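Local coordinates for hypothetical protein (Clostridium sporogenes ATCC 15579, PDB 4QRK), which is of unknown function but, as a right-handed beta-helix protein of the DUF2154 family, may take part in cell adhesion, at residues E23-G34 with I101-G112; I170-A181 with V206-I217. All coordinates share one frame; numbering follows the deposited sequence.

Interaction 1: residues E23-G34 with I101-G112; sequences EKTKLNLNFGVG and IPTEIKLSLGTG
Neighbouring parallel strands of the right-handed beta-helix meet here, 24-32 and 103-110 lying in register from T25 beside T103 to F31 beside L109. The backbone ladder is regular; T25 N donates to P102 O at 2.9 Å, and L27 N reaches E104 O almost straight (N-H...O 174°). At the corner T111 N binds G32 O, and a water bridges G32 O and T111 OG1. On the outer face, the E104 carboxylate is met by two lysines of the neighbouring strand, one at each oxygen. K24, bent at chi3 (-103°), brings NZ to E104 OE2 at 2.9 Å from above the carboxylate plane. K26 runs alongside E104, with its CE 3.4 Å from E104 OE1 and its ammonium making a long salt bridge there and a weak ion pair with D69. N28 OD1 rests beside K106 CD at 3.6 Å. The other face is largely apolar beyond the threonine pair T25 and T103: L27 CD2 faces I105 CG2 at 4.2 Å. L97 and I95 of strand 91-98 cover L27 and L29, while W93 meets F31 edge-to-face. The ladder thus separates a mostly hydrocarbon interior from a polar, partly charged exterior, where two lysines probably stabilise ionised E104.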
# COMPACT_ATOMS: atom_id res chain seq x y z
N GLU A 23 17.31 -10.41 3.61
CA GLU A 23 16.43 -11.55 3.77
C GLU A 23 15.06 -11.06 4.14
O GLU A 23 14.14 -11.85 4.26
CB GLU A 23 16.98 -12.47 4.85
CG GLU A 23 18.37 -13.00 4.49
CD GLU A 23 18.90 -13.98 5.50
OE1 GLU A 23 18.56 -13.86 6.71
OE2 GLU A 23 19.67 -14.87 5.08
N LYS A 24 14.92 -9.75 4.34
CA LYS A 24 13.62 -9.15 4.49
C LYS A 24 13.67 -7.78 3.76
O LYS A 24 14.72 -7.15 3.72
CB LYS A 24 13.25 -9.03 5.97
CG LYS A 24 11.92 -8.25 6.21
CD LYS A 24 11.69 -7.86 7.67
CE LYS A 24 10.67 -8.77 8.35
NZ LYS A 24 10.40 -8.35 9.75
N THR A 25 12.57 -7.38 3.14
CA THR A 25 12.44 -6.04 2.54
C THR A 25 11.59 -5.15 3.44
O THR A 25 10.49 -5.53 3.85
CB THR A 25 11.72 -6.08 1.18
OG1 THR A 25 12.50 -6.82 0.24
CG2 THR A 25 11.53 -4.68 0.62
N LYS A 26 12.10 -3.96 3.74
CA LYS A 26 11.32 -2.92 4.41
C LYS A 26 11.24 -1.73 3.45
O LYS A 26 12.20 -1.00 3.26
CB LYS A 26 11.95 -2.50 5.73
CG LYS A 26 11.92 -3.57 6.80
CD LYS A 26 12.25 -2.99 8.19
CE LYS A 26 12.02 -3.99 9.32
NZ LYS A 26 12.04 -3.35 10.67
N LEU A 27 10.09 -1.59 2.79
CA LEU A 27 9.89 -0.60 1.75
C LEU A 27 9.20 0.60 2.37
O LEU A 27 8.18 0.48 3.07
CB LEU A 27 9.05 -1.18 0.61
CG LEU A 27 8.67 -0.27 -0.56
CD1 LEU A 27 9.88 0.17 -1.26
CD2 LEU A 27 7.71 -0.97 -1.54
N ASN A 28 9.80 1.77 2.16
CA ASN A 28 9.26 2.99 2.72
C ASN A 28 9.09 3.98 1.59
O ASN A 28 10.07 4.35 0.93
CB ASN A 28 10.15 3.49 3.86
CG ASN A 28 9.63 4.81 4.47
OD1 ASN A 28 8.43 4.99 4.64
ND2 ASN A 28 10.53 5.72 4.80
N LEU A 29 7.85 4.37 1.32
CA LEU A 29 7.52 5.22 0.17
C LEU A 29 6.93 6.57 0.63
O LEU A 29 6.00 6.63 1.43
CB LEU A 29 6.55 4.52 -0.78
CG LEU A 29 7.00 3.20 -1.40
CD1 LEU A 29 5.92 2.51 -2.23
CD2 LEU A 29 8.21 3.36 -2.30
N ASN A 30 7.50 7.66 0.14
CA ASN A 30 6.98 9.01 0.42
C ASN A 30 6.64 9.68 -0.86
O ASN A 30 7.53 9.97 -1.63
CB ASN A 30 8.01 9.85 1.15
CG ASN A 30 8.46 9.20 2.40
OD1 ASN A 30 7.67 9.04 3.32
ND2 ASN A 30 9.71 8.78 2.45
N PHE A 31 5.36 9.90 -1.08
CA PHE A 31 4.89 10.23 -2.41
C PHE A 31 3.98 11.41 -2.24
O PHE A 31 3.01 11.33 -1.50
CB PHE A 31 4.12 9.02 -2.92
CG PHE A 31 3.67 9.11 -4.36
CD1 PHE A 31 4.54 8.77 -5.38
CD2 PHE A 31 2.36 9.48 -4.68
CE1 PHE A 31 4.12 8.82 -6.71
CE2 PHE A 31 1.94 9.53 -6.01
CZ PHE A 31 2.82 9.18 -7.02
N GLY A 32 4.29 12.51 -2.89
CA GLY A 32 3.55 13.74 -2.71
C GLY A 32 2.26 13.78 -3.49
O GLY A 32 1.20 14.00 -2.91
N VAL A 33 2.34 13.59 -4.81
CA VAL A 33 1.16 13.74 -5.65
C VAL A 33 1.27 12.85 -6.87
O VAL A 33 2.35 12.65 -7.41
CB VAL A 33 0.87 15.23 -6.05
CG1 VAL A 33 2.03 15.84 -6.79
CG2 VAL A 33 -0.33 15.30 -6.92
N GLY A 34 0.15 12.26 -7.27
CA GLY A 34 0.08 11.51 -8.50
C GLY A 34 -0.47 10.10 -8.36
O GLY A 34 -1.40 9.83 -7.60
N ILE A 101 10.43 -12.84 -0.84
CA ILE A 101 11.07 -12.25 0.34
C ILE A 101 10.02 -11.67 1.32
O ILE A 101 9.05 -11.02 0.89
CB ILE A 101 12.11 -11.23 -0.08
CG1 ILE A 101 13.01 -10.88 1.09
CG2 ILE A 101 11.45 -9.98 -0.68
CD1 ILE A 101 14.22 -10.00 0.72
N PRO A 102 10.17 -11.97 2.64
CA PRO A 102 9.29 -11.33 3.63
C PRO A 102 9.34 -9.81 3.50
O PRO A 102 10.43 -9.27 3.46
CB PRO A 102 9.92 -11.76 4.97
CG PRO A 102 10.57 -13.06 4.67
CD PRO A 102 11.12 -12.91 3.28
N THR A 103 8.17 -9.16 3.44
CA THR A 103 8.08 -7.75 3.08
C THR A 103 7.17 -6.94 4.00
O THR A 103 6.07 -7.37 4.33
CB THR A 103 7.53 -7.61 1.63
OG1 THR A 103 8.45 -8.22 0.72
CG2 THR A 103 7.38 -6.16 1.23
N GLU A 104 7.67 -5.78 4.42
CA GLU A 104 6.88 -4.78 5.14
C GLU A 104 6.86 -3.56 4.27
O GLU A 104 7.87 -3.26 3.62
CB GLU A 104 7.55 -4.44 6.46
CG GLU A 104 7.54 -5.59 7.44
CD GLU A 104 8.29 -5.23 8.73
OE1 GLU A 104 8.62 -4.03 8.91
OE2 GLU A 104 8.54 -6.15 9.54
N ILE A 105 5.71 -2.90 4.22
CA ILE A 105 5.54 -1.73 3.33
C ILE A 105 4.94 -0.61 4.14
O ILE A 105 3.95 -0.80 4.82
CB ILE A 105 4.63 -2.04 2.10
CG1 ILE A 105 5.22 -3.16 1.26
CG2 ILE A 105 4.50 -0.81 1.20
CD1 ILE A 105 4.28 -3.68 0.19
N LYS A 106 5.57 0.56 4.07
CA LYS A 106 5.04 1.74 4.67
C LYS A 106 4.92 2.80 3.59
O LYS A 106 5.85 3.05 2.83
CB LYS A 106 5.94 2.22 5.80
CG LYS A 106 5.42 3.49 6.43
CD LYS A 106 6.36 4.11 7.45
CE LYS A 106 5.61 5.21 8.23
NZ LYS A 106 4.85 6.14 7.33
N LEU A 107 3.73 3.39 3.51
CA LEU A 107 3.41 4.40 2.51
C LEU A 107 2.82 5.67 3.12
O LEU A 107 1.83 5.61 3.83
CB LEU A 107 2.38 3.84 1.53
CG LEU A 107 2.64 2.42 1.08
CD1 LEU A 107 1.55 1.92 0.21
CD2 LEU A 107 3.90 2.41 0.29
N SER A 108 3.41 6.80 2.79
CA SER A 108 2.84 8.09 3.08
C SER A 108 2.57 8.77 1.74
O SER A 108 3.51 9.14 1.03
CB SER A 108 3.82 8.92 3.91
OG SER A 108 3.26 10.17 4.22
N LEU A 109 1.29 8.91 1.43
CA LEU A 109 0.81 9.45 0.17
C LEU A 109 0.03 10.75 0.41
O LEU A 109 -0.96 10.74 1.13
CB LEU A 109 -0.11 8.40 -0.45
CG LEU A 109 0.40 6.95 -0.31
CD1 LEU A 109 -0.66 5.98 -0.79
CD2 LEU A 109 1.68 6.77 -1.07
N GLY A 110 0.47 11.84 -0.19
CA GLY A 110 -0.17 13.14 0.04
C GLY A 110 -1.51 13.22 -0.67
O GLY A 110 -2.56 13.25 -0.05
N THR A 111 -1.46 13.18 -1.98
CA THR A 111 -2.64 13.32 -2.81
C THR A 111 -2.51 12.48 -4.07
O THR A 111 -1.50 12.56 -4.75
CB THR A 111 -2.79 14.79 -3.29
OG1 THR A 111 -2.68 15.67 -2.17
CG2 THR A 111 -4.15 15.01 -3.95
N GLY A 112 -3.55 11.75 -4.44
CA GLY A 112 -3.50 10.97 -5.66
C GLY A 112 -4.15 9.61 -5.54
O GLY A 112 -5.00 9.42 -4.69
O HOH W 1 0.17 16.50 -1.45

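Interaction 2: residues I170-A181 with V206-I217; sequences IKAEKGVGAVNA and VNIEAGVGAINI
The side-chain amides of N180 and N216 lie side by side and nearly coplanar, their planes 12° apart, joined at their edges by N180 ND2 to N216 OD1 (2.8 Å, N-H...O 166°). The acceptor lies close to the N180 amide plane. Closely matching side-chain torsions turn both amides the same way, and N216 ND2 passes the chain of bonds on to E157 and T159. The carboxylates of E173 and E209 also run alongside, but tilted 35° to each other, with E173 OE1 and E209 OE2 4.0 Å apart; their mutual repulsion is probably eased by the calcium ion near E209 and by the long K171 to E173 ion pair. In the interior between the two walls, away from the corner, I170 and I217 reach tip to tip, CD1 to CD1 at 3.8 Å, and I217 CG1 presses tightly on A181 CB at 3.3 Å. I215 extends CD1 back to the first strand, 4.2 Å from A172 CB. Backbone bonds link the segments on both sides of the corner, among them K171 N to V206 O and N180 N to I215 O, while V176 N reaches G211 O at the bend. Two equivalent strand-corner-strand units stacked in parallel register, with asparagines paired outside and aliphatic chains inside, are typical of adjacent coils of a right-handed beta-helix; here the C-terminal coil is inserted between 147-162 and 170-181.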
# COMPACT_ATOMS: atom_id res chain seq x y z
N ILE A 170 -11.45 -6.91 10.61
CA ILE A 170 -11.28 -5.51 10.18
C ILE A 170 -11.98 -4.60 11.17
O ILE A 170 -13.18 -4.75 11.43
CB ILE A 170 -11.94 -5.22 8.82
CG1 ILE A 170 -11.43 -6.18 7.76
CG2 ILE A 170 -11.65 -3.74 8.37
CD1 ILE A 170 -12.45 -7.16 7.35
N LYS A 171 -11.23 -3.67 11.73
CA LYS A 171 -11.85 -2.56 12.45
C LYS A 171 -11.92 -1.39 11.49
O LYS A 171 -10.91 -0.90 11.02
CB LYS A 171 -11.05 -2.22 13.72
CG LYS A 171 -11.63 -1.05 14.52
CD LYS A 171 -10.86 -0.85 15.84
CE LYS A 171 -11.59 0.09 16.79
NZ LYS A 171 -11.13 -0.03 18.21
N ALA A 172 -13.14 -0.97 11.15
CA ALA A 172 -13.32 0.08 10.15
C ALA A 172 -14.07 1.24 10.76
O ALA A 172 -15.23 1.10 11.18
CB ALA A 172 -14.05 -0.43 8.93
N GLU A 173 -13.36 2.37 10.80
CA GLU A 173 -13.86 3.61 11.38
C GLU A 173 -13.87 4.76 10.38
O GLU A 173 -12.88 5.03 9.69
CB GLU A 173 -12.98 3.98 12.57
CG GLU A 173 -13.29 3.12 13.78
CD GLU A 173 -12.20 3.13 14.81
OE1 GLU A 173 -11.01 3.28 14.43
OE2 GLU A 173 -12.54 2.98 16.00
N LYS A 174 -15.01 5.44 10.29
CA LYS A 174 -15.09 6.65 9.44
C LYS A 174 -15.66 7.80 10.23
O LYS A 174 -16.38 7.59 11.21
CB LYS A 174 -15.87 6.41 8.13
CG LYS A 174 -17.18 5.57 8.20
CD LYS A 174 -18.11 6.03 9.28
CE LYS A 174 -19.50 5.43 9.17
NZ LYS A 174 -20.46 6.52 9.58
N GLY A 175 -15.30 9.02 9.82
CA GLY A 175 -15.88 10.21 10.41
C GLY A 175 -17.24 10.42 9.77
O GLY A 175 -18.27 10.30 10.41
N VAL A 176 -17.21 10.71 8.47
CA VAL A 176 -18.42 10.91 7.68
C VAL A 176 -18.27 10.06 6.42
O VAL A 176 -17.35 10.24 5.59
CB VAL A 176 -18.60 12.40 7.31
CG1 VAL A 176 -19.82 12.59 6.46
CG2 VAL A 176 -18.66 13.24 8.59
N GLY A 177 -19.18 9.13 6.27
CA GLY A 177 -19.11 8.21 5.15
C GLY A 177 -19.67 6.86 5.52
O GLY A 177 -20.32 6.69 6.54
N ALA A 178 -19.41 5.88 4.70
CA ALA A 178 -20.04 4.60 4.85
C ALA A 178 -19.00 3.52 4.81
O ALA A 178 -17.94 3.64 4.18
CB ALA A 178 -21.06 4.41 3.75
N VAL A 179 -19.29 2.46 5.54
CA VAL A 179 -18.56 1.24 5.42
C VAL A 179 -19.44 0.29 4.67
O VAL A 179 -20.59 0.01 5.07
CB VAL A 179 -18.23 0.65 6.77
CG1 VAL A 179 -17.44 -0.63 6.59
CG2 VAL A 179 -17.46 1.65 7.57
N ASN A 180 -18.94 -0.14 3.54
CA ASN A 180 -19.62 -1.15 2.73
C ASN A 180 -18.90 -2.46 2.87
O ASN A 180 -17.78 -2.61 2.39
CB ASN A 180 -19.66 -0.66 1.29
CG ASN A 180 -20.30 0.71 1.18
OD1 ASN A 180 -21.43 0.91 1.63
ND2 ASN A 180 -19.55 1.68 0.68
N ALA A 181 -19.54 -3.41 3.54
CA ALA A 181 -18.86 -4.67 3.87
C ALA A 181 -19.75 -5.86 3.68
O ALA A 181 -19.82 -6.74 4.56
CB ALA A 181 -18.37 -4.64 5.32
N VAL A 206 -6.86 -6.00 10.29
CA VAL A 206 -6.90 -4.78 9.48
C VAL A 206 -7.55 -3.66 10.26
O VAL A 206 -8.66 -3.81 10.78
CB VAL A 206 -7.67 -5.04 8.16
CG1 VAL A 206 -7.60 -3.84 7.28
CG2 VAL A 206 -7.11 -6.23 7.41
N ASN A 207 -6.85 -2.55 10.40
CA ASN A 207 -7.44 -1.32 10.90
C ASN A 207 -7.54 -0.31 9.77
O ASN A 207 -6.54 -0.03 9.11
CB ASN A 207 -6.60 -0.82 12.07
CG ASN A 207 -6.72 -1.71 13.29
OD1 ASN A 207 -5.99 -2.69 13.45
ND2 ASN A 207 -7.66 -1.38 14.16
N ILE A 208 -8.74 0.21 9.52
CA ILE A 208 -8.95 1.20 8.45
C ILE A 208 -9.68 2.38 9.03
O ILE A 208 -10.70 2.21 9.71
CB ILE A 208 -9.84 0.70 7.29
CG1 ILE A 208 -9.36 -0.65 6.76
CG2 ILE A 208 -9.79 1.72 6.10
CD1 ILE A 208 -10.22 -1.23 5.66
N GLU A 209 -9.14 3.57 8.80
CA GLU A 209 -9.75 4.80 9.29
C GLU A 209 -9.89 5.72 8.10
O GLU A 209 -8.95 5.87 7.30
CB GLU A 209 -8.86 5.49 10.33
CG GLU A 209 -8.59 4.72 11.62
CD GLU A 209 -7.66 5.48 12.57
OE1 GLU A 209 -6.45 5.62 12.27
OE2 GLU A 209 -8.14 5.96 13.62
N ALA A 210 -11.04 6.34 7.99
CA ALA A 210 -11.25 7.34 6.93
C ALA A 210 -11.89 8.55 7.57
O ALA A 210 -12.86 8.44 8.28
CB ALA A 210 -12.14 6.78 5.83
N GLY A 211 -11.36 9.72 7.30
CA GLY A 211 -11.98 10.94 7.82
C GLY A 211 -13.31 11.18 7.13
O GLY A 211 -14.37 11.07 7.73
N VAL A 212 -13.24 11.54 5.87
CA VAL A 212 -14.43 11.69 5.05
C VAL A 212 -14.26 10.80 3.83
O VAL A 212 -13.34 10.99 2.99
CB VAL A 212 -14.57 13.16 4.56
CG1 VAL A 212 -15.70 13.29 3.59
CG2 VAL A 212 -14.80 14.08 5.75
N GLY A 213 -15.15 9.84 3.70
CA GLY A 213 -15.10 8.96 2.54
C GLY A 213 -15.60 7.58 2.86
O GLY A 213 -16.01 7.29 3.96
N ALA A 214 -15.57 6.72 1.87
CA ALA A 214 -16.15 5.38 2.00
C ALA A 214 -15.04 4.36 2.25
O ALA A 214 -13.92 4.51 1.76
CB ALA A 214 -16.87 5.06 0.71
N ILE A 215 -15.37 3.34 2.99
CA ILE A 215 -14.53 2.20 3.14
C ILE A 215 -15.26 0.99 2.58
O ILE A 215 -16.35 0.63 3.06
CB ILE A 215 -14.24 1.95 4.62
CG1 ILE A 215 -13.44 3.11 5.18
CG2 ILE A 215 -13.48 0.63 4.81
CD1 ILE A 215 -13.34 3.09 6.71
N ASN A 216 -14.66 0.38 1.57
CA ASN A 216 -15.26 -0.77 0.90
C ASN A 216 -14.44 -1.98 1.18
O ASN A 216 -13.28 -2.02 0.80
CB ASN A 216 -15.28 -0.53 -0.59
CG ASN A 216 -16.04 0.73 -0.96
OD1 ASN A 216 -17.20 0.88 -0.62
ND2 ASN A 216 -15.38 1.65 -1.60
N ILE A 217 -15.01 -2.96 1.86
CA ILE A 217 -14.28 -4.19 2.09
C ILE A 217 -14.97 -5.37 1.44
O ILE A 217 -16.19 -5.52 1.54
CB ILE A 217 -14.02 -4.47 3.61
CG1 ILE A 217 -15.25 -4.29 4.45
CG2 ILE A 217 -12.98 -3.51 4.16
CD1 ILE A 217 -15.06 -4.83 5.84

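How the interactions relate
Both interactions stack parallel strands in the sheet containing 24-32, 103-110, 203-210 and 167-174, yet they do not touch: their centres are 21 Å apart and their nearest atoms about 11 Å. Interaction 1 lies closer to the centre of the chain and joins long strands mainly along one wall, whereas interaction 2 turns the corner fully and also pairs strands in the second sheet. Each combines a more polar outer side with a mostly apolar inner one, with an aromatic residue in interaction 1 and aliphatic chains in interaction 2. The outer chemistry differs: two lysines of one strand meet a glutamate of the other in interaction 1, while interaction 2 has an asparagine pair and two neighbouring glutamates, one of them near calcium.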